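Local coordinates for tRNA (uracil(54)-C(5))-methyltransferase (Pyrococcus abyssi, PDB 2JJQ), which methylates C5 of uridine 54 in tRNA, using S-adenosyl-L-methionine as the methyl donor, to give 5-methyluridine, at residues 129-134 / 155-160; 193-198 / 208-213. All coordinates share one frame; numbering follows the deposited sequence.

Interaction 1. Residues 129-134 / 155-160; sequences NRIDLA and DECPVF
The amide nitrogen ND2 of Asn-129 has two acceptors, the backbone oxygen of Gln-272 and the hydroxyl of Ser-275, while the main chain of the same residue packs against Phe-160. Asn-129 C lies 3.5 Å from Phe-160 CE1, approaching the ring obliquely. The next atom along the chain, Arg-130 N, comes up at the ring edge, near its plane and 3.6 Å from Phe-160 CE1. The ring therefore rests against the start of strand 130-136.

Both apolar side-chain pairs run through Ile-131. Its CG1 takes the crowded position between backbone N and carbonyl carbon (chi1 59°), and Ile-131 CD1 then extends to Cys-157 CB at 3.8 Å. The other branch, Ile-131 CG2, packs 3.6 Å from Phe-160 CB and 4.0 Å from Cys-157 SG.

This ties the edge strand of a five-stranded mixed sheet to the loop that leads into helix 162-178, in the central region, which carries the iron-sulfur cluster. Cys-157 is probably a [4Fe-4S] ligand, as in related enzymes, and its side chain is about 7 Å from that of Cys-90, another of the proposed ligands. Cys-157 SG, anti to its own N (chi1 171°), is set where Ile-131 CG2 meets it. Locally the loop is held by Ser-164 OG, bonded to Cys-157 N, and by a weak turn bond from Phe-160 N to Cys-157 O (3.1 Å). Phe-160 also makes a cation-pi contact with Lys-201.

On the other side of the strand, Arg-130 and Asp-132 form a salt bridge. Arg-130 NE reaches the syn lone pair of Asp-132 OD1 at 2.7 Å, with the carboxylate oxygen 32° out of the guanidinium plane, and Ser-241 OG is a further partner of Asp-132 OD2.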
ATOM      1  N   ASN A 129      -4.863  -7.111   0.778  1.00 13.73           N
ATOM      2  CA  ASN A 129      -4.376  -8.399   0.353  1.00 13.30           C
ATOM      3  C   ASN A 129      -3.019  -8.781   0.958  1.00 13.50           C
ATOM      4  O   ASN A 129      -2.447  -9.810   0.561  1.00 14.46           O
ATOM      5  CB  ASN A 129      -4.367  -8.423  -1.174  1.00 11.52           C
ATOM      6  CG  ASN A 129      -3.331  -7.442  -1.760  1.00 10.95           C
ATOM      7  OD1 ASN A 129      -2.330  -7.149  -1.097  1.00 11.93           O
ATOM      8  ND2 ASN A 129      -3.616  -6.873  -2.945  1.00 12.93           N
ATOM      9  N   ARG A 130      -2.527  -7.991   1.928  1.00 13.18           N
ATOM     10  CA  ARG A 130      -1.330  -8.329   2.713  1.00 13.66           C
ATOM     11  C   ARG A 130      -1.463  -7.756   4.134  1.00 15.35           C
ATOM     12  O   ARG A 130      -1.827  -6.597   4.287  1.00 16.00           O
ATOM     13  CB  ARG A 130      -0.053  -7.800   2.036  1.00 14.32           C
ATOM     14  CG  ARG A 130       1.212  -8.139   2.776  1.00 18.73           C
ATOM     15  CD  ARG A 130       2.438  -7.320   2.389  1.00 24.90           C
ATOM     16  NE  ARG A 130       3.510  -7.674   3.324  1.00 29.60           N
ATOM     17  CZ  ARG A 130       4.808  -7.516   3.125  1.00 34.22           C
ATOM     18  NH1 ARG A 130       5.252  -6.940   2.014  1.00 39.80           N
ATOM     19  NH2 ARG A 130       5.673  -7.918   4.056  1.00 34.67           N
ATOM     20  N   ILE A 131      -1.157  -8.555   5.158  1.00 14.32           N
ATOM     21  CA  ILE A 131      -0.991  -8.015   6.495  1.00 14.74           C
ATOM     22  C   ILE A 131       0.228  -8.675   7.124  1.00 15.07           C
ATOM     23  O   ILE A 131       0.558  -9.837   6.755  1.00 15.79           O
ATOM     24  CB  ILE A 131      -2.207  -8.238   7.378  1.00 16.32           C
ATOM     25  CG1 ILE A 131      -2.540  -9.718   7.519  1.00 14.62           C
ATOM     26  CG2 ILE A 131      -3.409  -7.422   6.805  1.00 19.62           C
ATOM     27  CD1 ILE A 131      -3.794  -9.872   8.378  1.00 23.14           C
ATOM     28  N   ASP A 132       0.923  -7.926   7.978  1.00 15.46           N
ATOM     29  CA  ASP A 132       2.152  -8.399   8.627  1.00 17.11           C
ATOM     30  C   ASP A 132       1.827  -8.406  10.115  1.00 19.04           C
ATOM     31  O   ASP A 132       1.588  -7.338  10.719  1.00 18.32           O
ATOM     32  CB  ASP A 132       3.321  -7.454   8.283  1.00 19.97           C
ATOM     33  CG  ASP A 132       3.610  -7.401   6.738  1.00 24.36           C
ATOM     34  OD1 ASP A 132       2.667  -7.350   5.902  1.00 30.40           O
ATOM     35  OD2 ASP A 132       4.784  -7.390   6.327  1.00 30.27           O
ATOM     36  N   LEU A 133       1.675  -9.598  10.678  1.00 16.78           N
ATOM     37  CA  LEU A 133       1.324  -9.743  12.080  1.00 16.46           C
ATOM     38  C   LEU A 133       2.554 -10.116  12.884  1.00 16.51           C
ATOM     39  O   LEU A 133       3.262 -11.084  12.563  1.00 16.44           O
ATOM     40  CB  LEU A 133       0.266 -10.844  12.235  1.00 15.36           C
ATOM     41  CG  LEU A 133      -1.069 -10.600  11.518  1.00 20.38           C
ATOM     42  CD1 LEU A 133      -1.828 -11.906  11.363  1.00 20.56           C
ATOM     43  CD2 LEU A 133      -1.873  -9.596  12.313  1.00 23.56           C
ATOM     44  N   ALA A 134       2.855  -9.319  13.911  1.00 15.26           N
ATOM     45  CA  ALA A 134       3.905  -9.668  14.823  1.00 16.16           C
ATOM     46  C   ALA A 134       3.452 -10.791  15.771  1.00 17.10           C
ATOM     47  O   ALA A 134       2.296 -10.818  16.211  1.00 17.92           O
ATOM     48  CB  ALA A 134       4.393  -8.398  15.632  1.00 16.00           C
ATOM     49  N   ASP A 155      -7.618 -11.156  17.096  1.00 24.98           N
ATOM     50  CA  ASP A 155      -8.082 -12.465  16.631  1.00 27.02           C
ATOM     51  C   ASP A 155      -8.390 -12.445  15.143  1.00 25.59           C
ATOM     52  O   ASP A 155      -8.564 -13.490  14.542  1.00 23.84           O
ATOM     53  CB  ASP A 155      -9.376 -12.869  17.311  1.00 28.25           C
ATOM     54  CG  ASP A 155      -9.216 -13.090  18.792  1.00 33.72           C
ATOM     55  OD1 ASP A 155      -8.141 -13.595  19.223  1.00 37.89           O
ATOM     56  OD2 ASP A 155     -10.181 -12.743  19.515  1.00 40.52           O
ATOM     57  N   GLU A 156      -8.510 -11.246  14.576  1.00 25.89           N
ATOM     58  CA  GLU A 156      -8.795 -11.115  13.157  1.00 25.97           C
ATOM     59  C   GLU A 156      -8.480  -9.717  12.695  1.00 25.79           C
ATOM     60  O   GLU A 156      -8.405  -8.789  13.493  1.00 25.00           O
ATOM     61  CB  GLU A 156     -10.258 -11.401  12.848  1.00 26.67           C
ATOM     62  CG  GLU A 156     -10.534 -11.504  11.360  1.00 31.93           C
ATOM     63  CD  GLU A 156     -11.979 -11.279  11.004  1.00 38.72           C
ATOM     64  OE1 GLU A 156     -12.824 -11.967  11.616  1.00 38.29           O
ATOM     65  OE2 GLU A 156     -12.250 -10.420  10.108  1.00 40.24           O
ATOM     66  N   CYS A 157      -8.283  -9.572  11.397  1.00 25.70           N
ATOM     67  CA  CYS A 157      -7.996  -8.272  10.847  1.00 26.36           C
ATOM     68  C   CYS A 157      -9.038  -8.009   9.793  1.00 26.37           C
ATOM     69  O   CYS A 157      -8.995  -8.579   8.687  1.00 26.09           O
ATOM     70  CB  CYS A 157      -6.593  -8.206  10.269  1.00 26.78           C
ATOM     71  SG  CYS A 157      -6.411  -6.671   9.375  1.00 29.58           S
ATOM     72  N   PRO A 158     -10.036  -7.174  10.134  1.00 26.06           N
ATOM     73  CA  PRO A 158     -11.193  -7.007   9.242  1.00 25.27           C
ATOM     74  C   PRO A 158     -10.863  -6.372   7.860  1.00 23.05           C
ATOM     75  O   PRO A 158     -11.513  -6.699   6.887  1.00 22.04           O
ATOM     76  CB  PRO A 158     -12.139  -6.089  10.066  1.00 26.33           C
ATOM     77  CG  PRO A 158     -11.644  -6.245  11.502  1.00 28.24           C
ATOM     78  CD  PRO A 158     -10.156  -6.377  11.371  1.00 27.94           C
ATOM     79  N   VAL A 159      -9.863  -5.506   7.773  1.00 22.18           N
ATOM     80  CA  VAL A 159      -9.491  -4.964   6.449  1.00 22.52           C
ATOM     81  C   VAL A 159      -8.892  -6.055   5.520  1.00 21.10           C
ATOM     82  O   VAL A 159      -9.078  -5.988   4.312  1.00 20.77           O
ATOM     83  CB  VAL A 159      -8.561  -3.729   6.487  1.00 23.02           C
ATOM     84  CG1 VAL A 159      -9.197  -2.596   7.308  1.00 25.55           C
ATOM     85  CG2 VAL A 159      -7.185  -4.055   7.046  1.00 23.72           C
ATOM     86  N   PHE A 160      -8.213  -7.048   6.101  1.00 19.47           N
ATOM     87  CA  PHE A 160      -7.760  -8.200   5.316  1.00 20.04           C
ATOM     88  C   PHE A 160      -8.898  -9.193   5.064  1.00 20.40           C
ATOM     89  O   PHE A 160      -9.083  -9.687   3.954  1.00 20.54           O
ATOM     90  CB  PHE A 160      -6.597  -8.880   6.033  1.00 21.45           C
ATOM     91  CG  PHE A 160      -5.957  -9.971   5.222  1.00 19.93           C
ATOM     92  CD1 PHE A 160      -4.870  -9.676   4.397  1.00 19.96           C
ATOM     93  CD2 PHE A 160      -6.458 -11.279   5.254  1.00 21.44           C
ATOM     94  CE1 PHE A 160      -4.269 -10.656   3.614  1.00 17.03           C
ATOM     95  CE2 PHE A 160      -5.836 -12.307   4.484  1.00 20.26           C
ATOM     96  CZ  PHE A 160      -4.759 -11.957   3.628  1.00 16.71           C
TER

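Interaction 2. Residues 193-198 / 208-213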
ATOM      1  N   ARG A 193       9.020 -14.326  14.519  1.00 18.98           N
ATOM      2  CA  ARG A 193       8.837 -12.858  14.625  1.00 18.17           C
ATOM      3  C   ARG A 193       7.525 -12.362  13.968  1.00 17.41           C
ATOM      4  O   ARG A 193       6.774 -11.613  14.596  1.00 17.05           O
ATOM      5  CB  ARG A 193      10.046 -12.117  14.045  1.00 17.21           C
ATOM      6  CG  ARG A 193      11.388 -12.515  14.678  1.00 18.28           C
ATOM      7  CD  ARG A 193      11.344 -12.202  16.203  1.00 19.69           C
ATOM      8  NE  ARG A 193      12.514 -12.619  16.984  1.00 23.05           N
ATOM      9  CZ  ARG A 193      13.531 -11.810  17.275  1.00 22.21           C
ATOM     10  NH1 ARG A 193      13.526 -10.584  16.793  1.00 24.04           N
ATOM     11  NH2 ARG A 193      14.556 -12.241  18.007  1.00 22.77           N
ATOM     12  N   TYR A 194       7.260 -12.752  12.712  1.00 15.45           N
ATOM     13  CA  TYR A 194       6.070 -12.291  11.992  1.00 13.94           C
ATOM     14  C   TYR A 194       5.412 -13.435  11.248  1.00 14.73           C
ATOM     15  O   TYR A 194       6.116 -14.347  10.758  1.00 14.44           O
ATOM     16  CB  TYR A 194       6.427 -11.206  10.920  1.00 14.60           C
ATOM     17  CG  TYR A 194       6.863  -9.877  11.503  1.00 14.65           C
ATOM     18  CD1 TYR A 194       5.931  -8.913  11.848  1.00 18.23           C
ATOM     19  CD2 TYR A 194       8.207  -9.602  11.693  1.00 16.32           C
ATOM     20  CE1 TYR A 194       6.326  -7.715  12.403  1.00 17.46           C
ATOM     21  CE2 TYR A 194       8.633  -8.366  12.255  1.00 19.73           C
ATOM     22  CZ  TYR A 194       7.667  -7.436  12.601  1.00 21.12           C
ATOM     23  OH  TYR A 194       8.040  -6.229  13.162  1.00 20.24           O
ATOM     24  N   MET A 195       4.089 -13.349  11.108  1.00 13.86           N
ATOM     25  CA  MET A 195       3.358 -14.163  10.158  1.00 15.10           C
ATOM     26  C   MET A 195       2.828 -13.146   9.147  1.00 14.79           C
ATOM     27  O   MET A 195       2.037 -12.291   9.519  1.00 13.92           O
ATOM     28  CB  MET A 195       2.153 -14.841  10.810  1.00 14.56           C
ATOM     29  CG  MET A 195       1.202 -15.485   9.748  1.00 18.02           C
ATOM     30  SD  MET A 195      -0.027 -16.649  10.384  1.00 19.52           S
ATOM     31  CE  MET A 195      -1.150 -15.545  11.263  1.00 16.56           C
ATOM     32  N   VAL A 196       3.304 -13.213   7.910  1.00 13.92           N
ATOM     33  CA  VAL A 196       2.791 -12.288   6.877  1.00 14.36           C
ATOM     34  C   VAL A 196       1.790 -13.056   6.042  1.00 15.09           C
ATOM     35  O   VAL A 196       2.097 -14.168   5.566  1.00 15.01           O
ATOM     36  CB  VAL A 196       3.928 -11.780   5.959  1.00 15.47           C
ATOM     37  CG1 VAL A 196       3.311 -10.906   4.781  1.00 14.14           C
ATOM     38  CG2 VAL A 196       5.015 -11.019   6.737  1.00 15.92           C
ATOM     39  N   LEU A 197       0.582 -12.535   5.892  1.00 13.48           N
ATOM     40  CA  LEU A 197      -0.453 -13.263   5.186  1.00 14.53           C
ATOM     41  C   LEU A 197      -0.731 -12.510   3.892  1.00 14.77           C
ATOM     42  O   LEU A 197      -0.844 -11.288   3.902  1.00 13.33           O
ATOM     43  CB  LEU A 197      -1.725 -13.290   6.040  1.00 16.46           C
ATOM     44  CG  LEU A 197      -1.810 -14.334   7.142  1.00 22.62           C
ATOM     45  CD1 LEU A 197      -3.027 -14.009   8.060  1.00 26.73           C
ATOM     46  CD2 LEU A 197      -2.034 -15.703   6.441  1.00 23.42           C
ATOM     47  N   ARG A 198      -0.812 -13.224   2.776  1.00 12.76           N
ATOM     48  CA  ARG A 198      -1.202 -12.597   1.522  1.00 12.83           C
ATOM     49  C   ARG A 198      -2.307 -13.390   0.887  1.00 12.67           C
ATOM     50  O   ARG A 198      -2.391 -14.630   1.082  1.00 12.90           O
ATOM     51  CB  ARG A 198       0.010 -12.493   0.585  1.00 10.82           C
ATOM     52  CG  ARG A 198       1.149 -11.718   1.247  1.00 14.60           C
ATOM     53  CD  ARG A 198       2.321 -11.446   0.336  1.00 18.61           C
ATOM     54  NE  ARG A 198       1.952 -10.365  -0.583  1.00 22.68           N
ATOM     55  CZ  ARG A 198       2.817  -9.637  -1.281  1.00 25.01           C
ATOM     56  NH1 ARG A 198       4.124  -9.871  -1.185  1.00 20.26           N
ATOM     57  NH2 ARG A 198       2.347  -8.698  -2.092  1.00 19.58           N
ATOM     58  N   VAL A 208       1.103 -17.874   3.273  1.00 12.40           N
ATOM     59  CA  VAL A 208       1.504 -17.458   4.612  1.00 13.54           C
ATOM     60  C   VAL A 208       3.015 -17.527   4.643  1.00 14.56           C
ATOM     61  O   VAL A 208       3.599 -18.438   4.064  1.00 15.31           O
ATOM     62  CB  VAL A 208       0.844 -18.264   5.716  1.00 14.88           C
ATOM     63  CG1 VAL A 208       1.276 -19.710   5.659  1.00 16.46           C
ATOM     64  CG2 VAL A 208       1.171 -17.655   7.083  1.00 17.54           C
ATOM     65  N   ASN A 209       3.646 -16.549   5.277  1.00 13.71           N
ATOM     66  CA  ASN A 209       5.087 -16.476   5.342  1.00 14.83           C
ATOM     67  C   ASN A 209       5.478 -16.259   6.808  1.00 14.94           C
ATOM     68  O   ASN A 209       5.064 -15.280   7.425  1.00 15.66           O
ATOM     69  CB  ASN A 209       5.588 -15.303   4.475  1.00 14.57           C
ATOM     70  CG  ASN A 209       7.100 -15.100   4.554  1.00 15.46           C
ATOM     71  OD1 ASN A 209       7.856 -16.038   4.761  1.00 16.83           O
ATOM     72  ND2 ASN A 209       7.548 -13.870   4.326  1.00 14.97           N
ATOM     73  N   PHE A 210       6.231 -17.197   7.362  1.00 13.43           N
ATOM     74  CA  PHE A 210       6.750 -17.123   8.747  1.00 14.55           C
ATOM     75  C   PHE A 210       8.116 -16.544   8.700  1.00 15.25           C
ATOM     76  O   PHE A 210       9.043 -17.139   8.125  1.00 15.32           O
ATOM     77  CB  PHE A 210       6.744 -18.540   9.396  1.00 16.07           C
ATOM     78  CG  PHE A 210       5.353 -19.140   9.432  1.00 15.40           C
ATOM     79  CD1 PHE A 210       4.359 -18.556  10.230  1.00 19.26           C
ATOM     80  CD2 PHE A 210       5.014 -20.204   8.613  1.00 16.63           C
ATOM     81  CE1 PHE A 210       3.035 -19.065  10.241  1.00 18.52           C
ATOM     82  CE2 PHE A 210       3.697 -20.705   8.617  1.00 16.43           C
ATOM     83  CZ  PHE A 210       2.722 -20.129   9.423  1.00 18.31           C
ATOM     84  N   VAL A 211       8.270 -15.347   9.280  1.00 13.82           N
ATOM     85  CA  VAL A 211       9.564 -14.717   9.311  1.00 14.64           C
ATOM     86  C   VAL A 211      10.156 -14.969  10.690  1.00 14.23           C
ATOM     87  O   VAL A 211       9.510 -14.694  11.690  1.00 15.34           O
ATOM     88  CB  VAL A 211       9.443 -13.169   9.066  1.00 14.97           C
ATOM     89  CG1 VAL A 211      10.783 -12.512   9.096  1.00 16.57           C
ATOM     90  CG2 VAL A 211       8.651 -12.851   7.713  1.00 14.19           C
ATOM     91  N   THR A 212      11.385 -15.488  10.721  1.00 14.81           N
ATOM     92  CA  THR A 212      12.017 -15.932  11.937  1.00 15.63           C
ATOM     93  C   THR A 212      13.481 -15.484  12.005  1.00 17.56           C
ATOM     94  O   THR A 212      14.072 -14.962  11.039  1.00 16.62           O
ATOM     95  CB  THR A 212      12.005 -17.478  12.010  1.00 16.82           C
ATOM     96  OG1 THR A 212      13.035 -17.970  11.159  1.00 16.97           O
ATOM     97  CG2 THR A 212      10.609 -18.088  11.576  1.00 16.19           C
ATOM     98  N   LYS A 213      14.082 -15.680  13.174  1.00 18.72           N
ATOM     99  CA  LYS A 213      15.516 -15.625  13.258  1.00 20.76           C
ATOM    100  C   LYS A 213      16.097 -17.017  12.901  1.00 22.68           C
ATOM    101  O   LYS A 213      15.366 -17.935  12.478  1.00 21.01           O
ATOM    102  CB  LYS A 213      15.919 -15.138  14.659  1.00 22.01           C
ATOM    103  CG  LYS A 213      15.313 -13.765  15.001  1.00 21.70           C
ATOM    104  CD  LYS A 213      15.664 -12.656  14.004  1.00 26.52           C
ATOM    105  CE  LYS A 213      17.106 -12.215  14.090  1.00 29.05           C
ATOM    106  NZ  LYS A 213      17.474 -11.140  13.098  1.00 31.06           N
TER
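Strands 193-198 and 208-212 run antiparallel at 163°, their axes 4.7 Å apart at closest approach, as the two arms of a beta hairpin. A classic beta bulge interrupts the pairing at one end: Arg-193 N (2.9 Å) and Tyr-194 N (3.1 Å) both donate to Val-211 O, so two residues of one strand face one of the other. Beyond it the ladder is regular, and Val-196 N meets Asn-209 O at 2.8 Å in a nearly straight bond (170°).

On the face carrying Met-195, Leu-197, Val-208 and Phe-210, the packing centres on Val-208 CG2. Met-195 CG presses on Val-208 CG2 at 3.4 Å, tighter than usual for two carbons, and Leu-197 CD2 lies alongside. With CG anti to the backbone N (chi1 169°), Met-195 runs beside Phe-210, and Met-195 SD makes an oblique Met-aromatic contact 3.9 Å from Phe-210 CE1. Leu-171 of helix 162-178 touches both residues. On the reverse face Tyr-194 and Val-211 touch through their CB atoms, while Tyr-194 OH bonds Asp-239 OD1.

Near the bulge, Gly-190 O receives Arg-193 NE and Asn-234 O receives Lys-213 NZ. Lys-213 CG sits over one face of the Arg-193 guanidinium, toward its rim, 3.5 Å from Arg-193 CZ.

In the fold
Interactions 1 and 2 have their centres 12 Å apart and meet through neighbouring strands of one sheet. Leu-133 O to Met-195 N and Ile-131 O to Leu-197 N, each 2.8 Å, are probable hydrogen bonds between strands 130-136 and 192-199. Phe-160 adds a packing contact, Phe-160 CE1 lying 3.5 Å from Leu-197 O. Helix 162-178, entered from the loop of interaction 1, also lies against Met-195 and Leu-197 of interaction 2. The side chain of Leu-197 is about 7 Å from that of Cys-157, the probable cluster ligand. Toward the catalytic domain, the Asn-129 side chain is about 10 Å from the bound S-adenosyl-L-homocysteine.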